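Local coordinates for vascular endothelial growth factor homolog (Orf virus, PDB 2GNN), which acts as a secreted, disulfide-linked homodimeric growth factor that binds vascular endothelial growth factor receptors and induces endothelial proliferation, at residues E68-T73 / E94-D99; P46-M51 / M74-A79; E33-L38 / L90-H95. One frame throughout, in Å; residues are numbered along the deposited sequence.

Contact 1 of 3, residues E68-T73 / E94-D99; sequences EEVNVT and EHKKCD. Unlike the reference sequence in segment 68-73: Thr73 (reference Ser). With NAG (2-acetamido-2-deoxy-beta-D-glucopyranose), chain M.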
loop_
_atom_site.group_PDB
_atom_site.type_symbol
_atom_site.label_atom_id
_atom_site.label_comp_id
_atom_site.label_asym_id
_atom_site.label_seq_id
_atom_site.Cartn_x
_atom_site.Cartn_y
_atom_site.Cartn_z
ATOM N N GLU B 68 -4.261 9.469 15.173
ATOM C CA GLU B 68 -3.491 10.685 14.930
ATOM C C GLU B 68 -3.254 10.833 13.437
ATOM O O GLU B 68 -2.783 9.902 12.772
ATOM C CB GLU B 68 -2.161 10.647 15.684
ATOM C CG GLU B 68 -1.483 12.000 15.843
ATOM C CD GLU B 68 -0.109 11.899 16.494
ATOM O OE1 GLU B 68 0.003 11.349 17.617
ATOM O OE2 GLU B 68 0.863 12.388 15.875
ATOM N N GLU B 69 -3.597 12.001 12.914
ATOM C CA GLU B 69 -3.506 12.280 11.493
ATOM C C GLU B 69 -2.635 13.507 11.271
ATOM O O GLU B 69 -2.287 14.193 12.218
ATOM C CB GLU B 69 -4.900 12.506 10.909
ATOM C CG GLU B 69 -5.897 11.394 11.218
ATOM C CD GLU B 69 -7.206 11.542 10.461
ATOM O OE1 GLU B 69 -7.598 12.688 10.122
ATOM O OE2 GLU B 69 -7.849 10.502 10.202
ATOM N N VAL B 70 -2.266 13.768 10.024
ATOM C CA VAL B 70 -1.542 14.989 9.681
ATOM C C VAL B 70 -1.845 15.346 8.230
ATOM O O VAL B 70 -2.101 14.467 7.404
ATOM C CB VAL B 70 -0.010 14.864 9.965
ATOM C CG1 VAL B 70 0.684 14.020 8.910
ATOM C CG2 VAL B 70 0.645 16.233 10.074
ATOM N N ASN B 71 -1.868 16.638 7.929
ATOM C CA ASN B 71 -2.069 17.079 6.558
ATOM C C ASN B 71 -0.706 17.336 5.932
ATOM O O ASN B 71 0.159 17.981 6.546
ATOM C CB ASN B 71 -2.947 18.333 6.484
ATOM C CG ASN B 71 -4.148 18.272 7.418
ATOM O OD1 ASN B 71 -5.062 17.463 7.211
ATOM N ND2 ASN B 71 -4.140 19.141 8.466
ATOM N N VAL B 72 -0.506 16.797 4.728
ATOM C CA VAL B 72 0.733 17.006 3.984
ATOM C C VAL B 72 0.416 17.525 2.596
ATOM O O VAL B 72 -0.528 17.063 1.955
ATOM C CB VAL B 72 1.599 15.722 3.885
ATOM C CG1 VAL B 72 2.010 15.235 5.261
ATOM C CG2 VAL B 72 0.867 14.646 3.164
ATOM N N THR B 73 1.207 18.498 2.153
ATOM C CA THR B 73 1.050 19.122 0.837
ATOM C C THR B 73 1.978 18.429 -0.167
ATOM O O THR B 73 3.171 18.290 0.087
ATOM C CB THR B 73 1.378 20.642 0.905
ATOM O OG1 THR B 73 0.585 21.264 1.922
ATOM C CG2 THR B 73 1.111 21.336 -0.414
ATOM N N GLU B 94 -2.489 12.007 6.061
ATOM C CA GLU B 94 -1.657 10.839 6.396
ATOM C C GLU B 94 -1.959 10.422 7.825
ATOM O O GLU B 94 -2.227 11.270 8.668
ATOM C CB GLU B 94 -0.165 11.177 6.341
ATOM C CG GLU B 94 0.299 11.927 5.120
ATOM C CD GLU B 94 0.905 11.037 4.058
ATOM O OE1 GLU B 94 1.338 9.910 4.359
ATOM O OE2 GLU B 94 0.966 11.482 2.905
ATOM N N HIS B 95 -1.877 9.131 8.114
ATOM C CA HIS B 95 -2.040 8.659 9.472
ATOM C C HIS B 95 -0.683 8.534 10.156
ATOM O O HIS B 95 0.254 7.956 9.592
ATOM C CB HIS B 95 -2.784 7.328 9.492
ATOM C CG HIS B 95 -4.147 7.395 8.880
ATOM N ND1 HIS B 95 -4.808 6.280 8.408
ATOM C CD2 HIS B 95 -4.966 8.445 8.644
ATOM C CE1 HIS B 95 -5.978 6.641 7.915
ATOM N NE2 HIS B 95 -6.103 7.949 8.055
ATOM N N LYS B 96 -0.584 9.083 11.367
ATOM C CA LYS B 96 0.654 9.048 12.155
ATOM C C LYS B 96 0.617 8.067 13.325
ATOM O O LYS B 96 1.665 7.671 13.840
ATOM C CB LYS B 96 1.010 10.442 12.673
ATOM C CG LYS B 96 1.947 11.225 11.766
ATOM C CD LYS B 96 2.658 12.316 12.564
ATOM C CE LYS B 96 3.618 13.116 11.692
ATOM N NZ LYS B 96 4.214 14.257 12.450
ATOM N N LYS B 97 -0.581 7.698 13.759
ATOM C CA LYS B 97 -0.751 6.705 14.820
ATOM C C LYS B 97 -2.050 5.959 14.608
ATOM O O LYS B 97 -2.999 6.506 14.040
ATOM C CB LYS B 97 -0.741 7.354 16.201
ATOM C CG LYS B 97 0.507 7.065 17.012
ATOM C CD LYS B 97 0.229 7.189 18.502
ATOM C CE LYS B 97 1.118 6.237 19.296
ATOM N NZ LYS B 97 1.103 6.537 20.757
ATOM N N CYS B 98 -2.088 4.711 15.065
ATOM C CA CYS B 98 -3.215 3.824 14.785
ATOM C C CYS B 98 -3.476 2.951 15.978
ATOM O O CYS B 98 -2.589 2.755 16.800
ATOM C CB CYS B 98 -2.909 2.907 13.600
ATOM S SG CYS B 98 -2.257 3.696 12.143
ATOM N N ASP B 99 -4.670 2.377 16.055
ATOM C CA ASP B 99 -4.996 1.524 17.195
ATOM C C ASP B 99 -6.059 0.498 16.817
ATOM O O ASP B 99 -6.855 0.715 15.901
ATOM C CB ASP B 99 -5.456 2.396 18.376
ATOM C CG ASP B 99 -5.212 1.752 19.733
ATOM O OD1 ASP B 99 -4.465 0.753 19.828
ATOM O OD2 ASP B 99 -5.776 2.267 20.726
HETATM C C1 NAG M . -5.387 19.370 9.184
HETATM C C2 NAG M . -5.736 18.950 10.625
HETATM C C3 NAG M . -7.258 18.991 10.817
HETATM C C4 NAG M . -7.765 20.410 10.548
HETATM C C5 NAG M . -7.271 20.881 9.173
HETATM C C6 NAG M . -7.652 22.340 8.945
HETATM C C7 NAG M . -4.411 17.493 12.070
HETATM C C8 NAG M . -4.954 16.608 13.156
HETATM N N2 NAG M . -5.186 17.650 10.994
HETATM O O3 NAG M . -7.639 18.545 12.105
HETATM O O4 NAG M . -9.177 20.450 10.609
HETATM O O5 NAG M . -5.860 20.708 9.031
HETATM O O6 NAG M . -8.534 22.435 7.853
HETATM O O7 NAG M . -3.304 18.029 12.193
#
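A classic beta bulge interrupts the antiparallel hairpin of strands 62-79 and 85-102 where Glu68 faces Lys96 and Lys97. Glu68 O takes both amides from the same face of its plane: Lys96 N at 2.7 Å and Lys97 N at 3.3 Å. The return bond from Glu68 N to Lys97 O is weak. Beyond the bulge the pairing is regular, with Val70 and Glu94 exchanging two bonds, each 2.8 Å; Glu94 N meets Val70 O almost straight, at 176°. On the face carrying Glu69 and His95, the two side chains run side by side with carboxylate and imidazole planes 13° apart, yet Glu69 OE2 stays 3.8 Å from His95 NE2. His95 is held elsewhere, ND1 by Cys53 N and NE2 by a glycerol probably from the crystallisation liquor. On the other face Glu94 CG lies 3.4 Å from Val72 CG2, and the bend at chi2 (-98°) turns the carboxylate so that OE2 also meets that methyl and OE1 accepts from Met51 N. Lys96 stays extended, its CE beside Val70 CG1. Asn71 carries an N-linked sugar through ND2. Cys98, just past the bulge, is joined to Cys53, one of the disulfides of the cystine knot that defines PDGF/VEGF growth factors.

Contact 2 of 3, residues P46-M51 / M74-A79; sequences PCVTLM and MELLGA
Met74 reaches across to Val48 and Leu50 with a nearly straight chain, joining two strands that run antiparallel at 166° but, with axes that come no closer than 10.2 Å, share no hydrogen bond. The close part is at the thioether end: Met74 CE sits 3.5 Å from Leu50 CD2, the two side chains crossing at a slant. With chi2 at 179° and chi3 at -166°, the methionine is stretched out to its full length, which is what carries CE over the gap and also brings it to 4.0 Å from Thr49 O. Packing eases toward Leu76. Val48 CG1 lies 4.1 Å from Met74 SD and 4.0 Å from Leu76 CD2, and the Val48 and Leu76 side chains cross at about a right angle. Thr49 turns its side chain from strand 74-79 to the dimer interface, where OG1 bonds to Gly19 O of the second subunit. Cys47 also points that way, disulfide-bonded to Cys56 of the second subunit. Phe92 of strand 85-102 packs against both Leu50 and Met74, Val31 of helix 31-34 against Val48 and Leu76, and strand 23-30 pairs with strand 47-54 by backbone bonds.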
loop_
_atom_site.group_PDB
_atom_site.type_symbol
_atom_site.label_atom_id
_atom_site.label_comp_id
_atom_site.label_asym_id
_atom_site.label_seq_id
_atom_site.Cartn_x
_atom_site.Cartn_y
_atom_site.Cartn_z
ATOM N N PRO B 46 -1.096 9.876 -11.634
ATOM C CA PRO B 46 -2.484 9.725 -11.237
ATOM C C PRO B 46 -2.659 9.065 -9.869
ATOM O O PRO B 46 -3.785 8.992 -9.377
ATOM C CB PRO B 46 -3.061 8.834 -12.337
ATOM C CG PRO B 46 -1.909 8.030 -12.810
ATOM C CD PRO B 46 -0.719 8.930 -12.693
ATOM N N CYS B 47 -1.559 8.606 -9.267
ATOM C CA CYS B 47 -1.590 7.907 -7.989
ATOM C C CYS B 47 -0.502 8.433 -7.070
ATOM O O CYS B 47 0.557 8.862 -7.538
ATOM C CB CYS B 47 -1.432 6.397 -8.197
ATOM S SG CYS B 47 0.270 5.751 -8.575
ATOM N N VAL B 48 -0.769 8.406 -5.763
ATOM C CA VAL B 48 0.228 8.777 -4.754
ATOM C C VAL B 48 0.318 7.727 -3.663
ATOM O O VAL B 48 -0.635 6.977 -3.419
ATOM C CB VAL B 48 -0.077 10.136 -4.084
ATOM C CG1 VAL B 48 0.245 11.292 -5.035
ATOM C CG2 VAL B 48 -1.547 10.189 -3.550
ATOM N N THR B 49 1.475 7.678 -3.015
ATOM C CA THR B 49 1.658 6.860 -1.828
ATOM C C THR B 49 1.376 7.688 -0.557
ATOM O O THR B 49 2.033 8.713 -0.303
ATOM C CB THR B 49 3.079 6.277 -1.782
ATOM O OG1 THR B 49 3.349 5.629 -3.016
ATOM C CG2 THR B 49 3.218 5.263 -0.679
ATOM N N LEU B 50 0.406 7.223 0.229
ATOM C CA LEU B 50 0.037 7.870 1.486
ATOM C C LEU B 50 0.210 6.915 2.650
ATOM O O LEU B 50 -0.038 5.709 2.515
ATOM C CB LEU B 50 -1.421 8.327 1.429
ATOM C CG LEU B 50 -1.798 9.364 0.377
ATOM C CD1 LEU B 50 -3.278 9.643 0.434
ATOM C CD2 LEU B 50 -1.013 10.629 0.628
ATOM N N MET B 51 0.647 7.448 3.791
ATOM C CA MET B 51 0.705 6.662 5.016
ATOM C C MET B 51 -0.707 6.527 5.568
ATOM O O MET B 51 -1.378 7.517 5.841
ATOM C CB MET B 51 1.631 7.307 6.035
ATOM C CG MET B 51 3.079 7.367 5.599
ATOM S SD MET B 51 3.737 5.749 5.144
ATOM C CE MET B 51 4.008 4.985 6.743
ATOM N N MET B 74 1.429 17.998 -1.300
ATOM C CA MET B 74 2.233 17.443 -2.388
ATOM C C MET B 74 2.071 18.226 -3.680
ATOM O O MET B 74 0.952 18.571 -4.064
ATOM C CB MET B 74 1.858 15.986 -2.635
ATOM C CG MET B 74 2.157 15.066 -1.470
ATOM S SD MET B 74 1.667 13.385 -1.849
ATOM C CE MET B 74 1.744 12.693 -0.209
ATOM N N GLU B 75 3.178 18.499 -4.364
ATOM C CA GLU B 75 3.091 19.084 -5.699
ATOM C C GLU B 75 2.901 18.027 -6.794
ATOM O O GLU B 75 3.711 17.117 -6.934
ATOM C CB GLU B 75 4.272 20.006 -5.998
ATOM C CG GLU B 75 3.927 20.986 -7.111
ATOM C CD GLU B 75 4.840 22.188 -7.191
ATOM O OE1 GLU B 75 6.082 22.016 -7.106
ATOM O OE2 GLU B 75 4.301 23.308 -7.367
ATOM N N LEU B 76 1.805 18.156 -7.537
ATOM C CA LEU B 76 1.402 17.243 -8.605
ATOM C C LEU B 76 1.284 18.060 -9.869
ATOM O O LEU B 76 1.191 19.272 -9.805
ATOM C CB LEU B 76 -0.004 16.711 -8.350
ATOM C CG LEU B 76 -0.327 15.691 -7.279
ATOM C CD1 LEU B 76 -1.797 15.668 -7.210
ATOM C CD2 LEU B 76 0.157 14.332 -7.682
ATOM N N LEU B 77 1.232 17.393 -11.017
ATOM C CA LEU B 77 0.872 18.064 -12.255
ATOM C C LEU B 77 -0.602 17.852 -12.466
ATOM O O LEU B 77 -1.066 16.710 -12.530
ATOM C CB LEU B 77 1.683 17.533 -13.455
ATOM C CG LEU B 77 1.279 18.093 -14.828
ATOM C CD1 LEU B 77 1.762 19.535 -15.008
ATOM C CD2 LEU B 77 1.829 17.206 -15.919
ATOM N N GLY B 78 -1.345 18.954 -12.550
ATOM C CA GLY B 78 -2.782 18.887 -12.736
ATOM C C GLY B 78 -3.218 19.987 -13.670
ATOM O O GLY B 78 -2.559 20.245 -14.672
ATOM N N ALA B 79 -4.328 20.642 -13.333
ATOM C CA ALA B 79 -4.911 21.663 -14.179
ATOM C C ALA B 79 -4.695 23.042 -13.588
ATOM O O ALA B 79 -4.698 23.224 -12.370
ATOM C CB ALA B 79 -6.375 21.393 -14.379
#

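Contact 3 of 3, residues E33-L38 / L90-H95; sequences ETHPEL and LSFVEH
His35 directs the edge of its imidazole at the face of Phe92 in a T-shaped stack, with centroids 5.2 Å apart and planes at 70°. CE1 does the touching, 3.8 Å above the phenyl plane and displaced toward the rim. The same carbon lies 2.9 Å from Ser91 O, which approaches the imidazole edge near its plane; NE2 is also close, but at too poor an angle for a hydrogen bond. Leu90 CD1 lies over one face of the imidazole, while Leu90 CB is 3.9 Å from His35 NE2. Farther along, Leu38 CD1 and Leu90 CD2 meet tip to tip at 3.9 Å. Behind these, His35 ND1 donates to Thr34 OG1 over 2.8 Å, almost in the ring plane, which should help hold the ring's rotation. Thr34 OG1 is placed by chi1 67°, between its own backbone N and carbonyl carbon, where it bonds to Val31 O and comes 3.4 Å from Phe92 CE2. The type I beta turn from His35 to Leu38, closed by a hydrogen bond from Leu38 N to His35 O, swings Leu38 back toward Leu90. Phe43 packs on both leucines, adding to the apolar patch where short helix and turn rest on the long hairpin of this cystine-knot fold.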
loop_
_atom_site.group_PDB
_atom_site.type_symbol
_atom_site.label_atom_id
_atom_site.label_comp_id
_atom_site.label_asym_id
_atom_site.label_seq_id
_atom_site.Cartn_x
_atom_site.Cartn_y
_atom_site.Cartn_z
ATOM N N GLU B 33 -9.545 10.242 -6.153
ATOM C CA GLU B 33 -10.355 9.771 -5.027
ATOM C C GLU B 33 -10.115 10.550 -3.730
ATOM O O GLU B 33 -10.987 10.604 -2.867
ATOM C CB GLU B 33 -10.088 8.297 -4.760
ATOM C CG GLU B 33 -10.855 7.352 -5.675
ATOM C CD GLU B 33 -10.551 5.874 -5.398
ATOM O OE1 GLU B 33 -10.064 5.531 -4.275
ATOM O OE2 GLU B 33 -10.811 5.062 -6.315
ATOM N N THR B 34 -8.923 11.117 -3.593
ATOM C CA THR B 34 -8.583 11.915 -2.446
ATOM C C THR B 34 -9.166 13.315 -2.623
ATOM O O THR B 34 -9.364 14.042 -1.653
ATOM C CB THR B 34 -7.069 12.069 -2.295
ATOM O OG1 THR B 34 -6.579 12.847 -3.386
ATOM C CG2 THR B 34 -6.352 10.701 -2.266
ATOM N N HIS B 35 -9.440 13.688 -3.871
ATOM C CA HIS B 35 -9.977 15.010 -4.180
ATOM C C HIS B 35 -11.153 14.967 -5.144
ATOM O O HIS B 35 -11.048 15.485 -6.245
ATOM C CB HIS B 35 -8.866 15.883 -4.752
ATOM C CG HIS B 35 -7.920 16.409 -3.721
ATOM N ND1 HIS B 35 -6.906 15.646 -3.188
ATOM C CD2 HIS B 35 -7.826 17.626 -3.131
ATOM C CE1 HIS B 35 -6.224 16.370 -2.317
ATOM N NE2 HIS B 35 -6.757 17.578 -2.270
ATOM N N PRO B 36 -12.279 14.346 -4.741
ATOM C CA PRO B 36 -13.426 14.154 -5.635
ATOM C C PRO B 36 -14.028 15.428 -6.206
ATOM O O PRO B 36 -14.777 15.381 -7.186
ATOM C CB PRO B 36 -14.463 13.469 -4.740
ATOM C CG PRO B 36 -13.946 13.556 -3.354
ATOM C CD PRO B 36 -12.494 13.724 -3.424
ATOM N N GLU B 37 -13.723 16.555 -5.580
ATOM C CA GLU B 37 -14.330 17.830 -5.946
ATOM C C GLU B 37 -13.573 18.449 -7.129
ATOM O O GLU B 37 -14.065 19.360 -7.798
ATOM C CB GLU B 37 -14.378 18.766 -4.721
ATOM C CG GLU B 37 -13.011 19.378 -4.302
ATOM C CD GLU B 37 -12.081 18.440 -3.493
ATOM O OE1 GLU B 37 -12.448 17.283 -3.162
ATOM O OE2 GLU B 37 -10.958 18.888 -3.175
ATOM N N LEU B 38 -12.376 17.932 -7.393
ATOM C CA LEU B 38 -11.608 18.344 -8.565
ATOM C C LEU B 38 -11.967 17.446 -9.754
ATOM O O LEU B 38 -11.239 16.500 -10.096
ATOM C CB LEU B 38 -10.115 18.308 -8.251
ATOM C CG LEU B 38 -9.610 19.376 -7.263
ATOM C CD1 LEU B 38 -8.146 19.122 -6.961
ATOM C CD2 LEU B 38 -9.787 20.759 -7.822
ATOM N N LEU B 90 -1.514 20.247 -3.503
ATOM C CA LEU B 90 -2.731 19.735 -2.881
ATOM C C LEU B 90 -2.431 19.109 -1.523
ATOM O O LEU B 90 -1.302 18.733 -1.251
ATOM C CB LEU B 90 -3.417 18.738 -3.804
ATOM C CG LEU B 90 -3.919 19.285 -5.143
ATOM C CD1 LEU B 90 -4.411 18.158 -6.039
ATOM C CD2 LEU B 90 -5.009 20.359 -4.956
ATOM N N SER B 91 -3.445 19.020 -0.666
ATOM C CA SER B 91 -3.280 18.558 0.711
ATOM C C SER B 91 -3.834 17.155 0.835
ATOM O O SER B 91 -4.861 16.835 0.231
ATOM C CB SER B 91 -4.017 19.502 1.664
ATOM O OG SER B 91 -3.829 19.154 3.029
ATOM N N PHE B 92 -3.141 16.313 1.600
ATOM C CA PHE B 92 -3.535 14.913 1.784
ATOM C C PHE B 92 -3.471 14.547 3.256
ATOM O O PHE B 92 -2.634 15.051 4.002
ATOM C CB PHE B 92 -2.615 13.969 0.985
ATOM C CG PHE B 92 -2.594 14.250 -0.491
ATOM C CD1 PHE B 92 -1.777 15.255 -1.012
ATOM C CD2 PHE B 92 -3.404 13.539 -1.351
ATOM C CE1 PHE B 92 -1.782 15.540 -2.371
ATOM C CE2 PHE B 92 -3.411 13.819 -2.715
ATOM C CZ PHE B 92 -2.585 14.819 -3.219
ATOM N N VAL B 93 -4.365 13.665 3.673
ATOM C CA VAL B 93 -4.371 13.197 5.045
ATOM C C VAL B 93 -3.471 11.961 5.159
ATOM O O VAL B 93 -3.660 11.000 4.420
ATOM C CB VAL B 93 -5.818 12.886 5.514
ATOM C CG1 VAL B 93 -5.829 12.389 6.948
ATOM C CG2 VAL B 93 -6.699 14.136 5.382
ATOM N N GLU B 94 -2.489 12.007 6.061
ATOM C CA GLU B 94 -1.657 10.839 6.396
ATOM C C GLU B 94 -1.959 10.422 7.825
ATOM O O GLU B 94 -2.227 11.270 8.668
ATOM C CB GLU B 94 -0.165 11.177 6.341
ATOM C CG GLU B 94 0.299 11.927 5.120
ATOM C CD GLU B 94 0.905 11.037 4.058
ATOM O OE1 GLU B 94 1.338 9.910 4.359
ATOM O OE2 GLU B 94 0.966 11.482 2.905
ATOM N N HIS B 95 -1.877 9.131 8.114
ATOM C CA HIS B 95 -2.040 8.659 9.472
ATOM C C HIS B 95 -0.683 8.534 10.156
ATOM O O HIS B 95 0.254 7.956 9.592
ATOM C CB HIS B 95 -2.784 7.328 9.492
ATOM C CG HIS B 95 -4.147 7.395 8.880
ATOM N ND1 HIS B 95 -4.808 6.280 8.408
ATOM C CD2 HIS B 95 -4.966 8.445 8.644
ATOM C CE1 HIS B 95 -5.978 6.641 7.915
ATOM N NE2 HIS B 95 -6.103 7.949 8.055
#

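Overall arrangement
From the N terminus, strand 23-30 leads into helix 31-34 and the turn at 33-38, which contact 3 joins to strand 85-102 much later, closing a 51-residue loop. Contact 2 falls wholly within that loop, bringing strand 47-54 to the C-terminal part of strand 62-79. Contact 1 closes the shorter hairpin between strands 62-79 and 85-102; it crosses contact 2, since their segments alternate, and ends with contact 3 on the same strand, sharing Glu94 and His95. Met51 meets these two residues through Glu94 OE1 and the His95 backbone, linking the two sheets. Contacts 1 and 2 both also touch the second subunit; contact 3 does not.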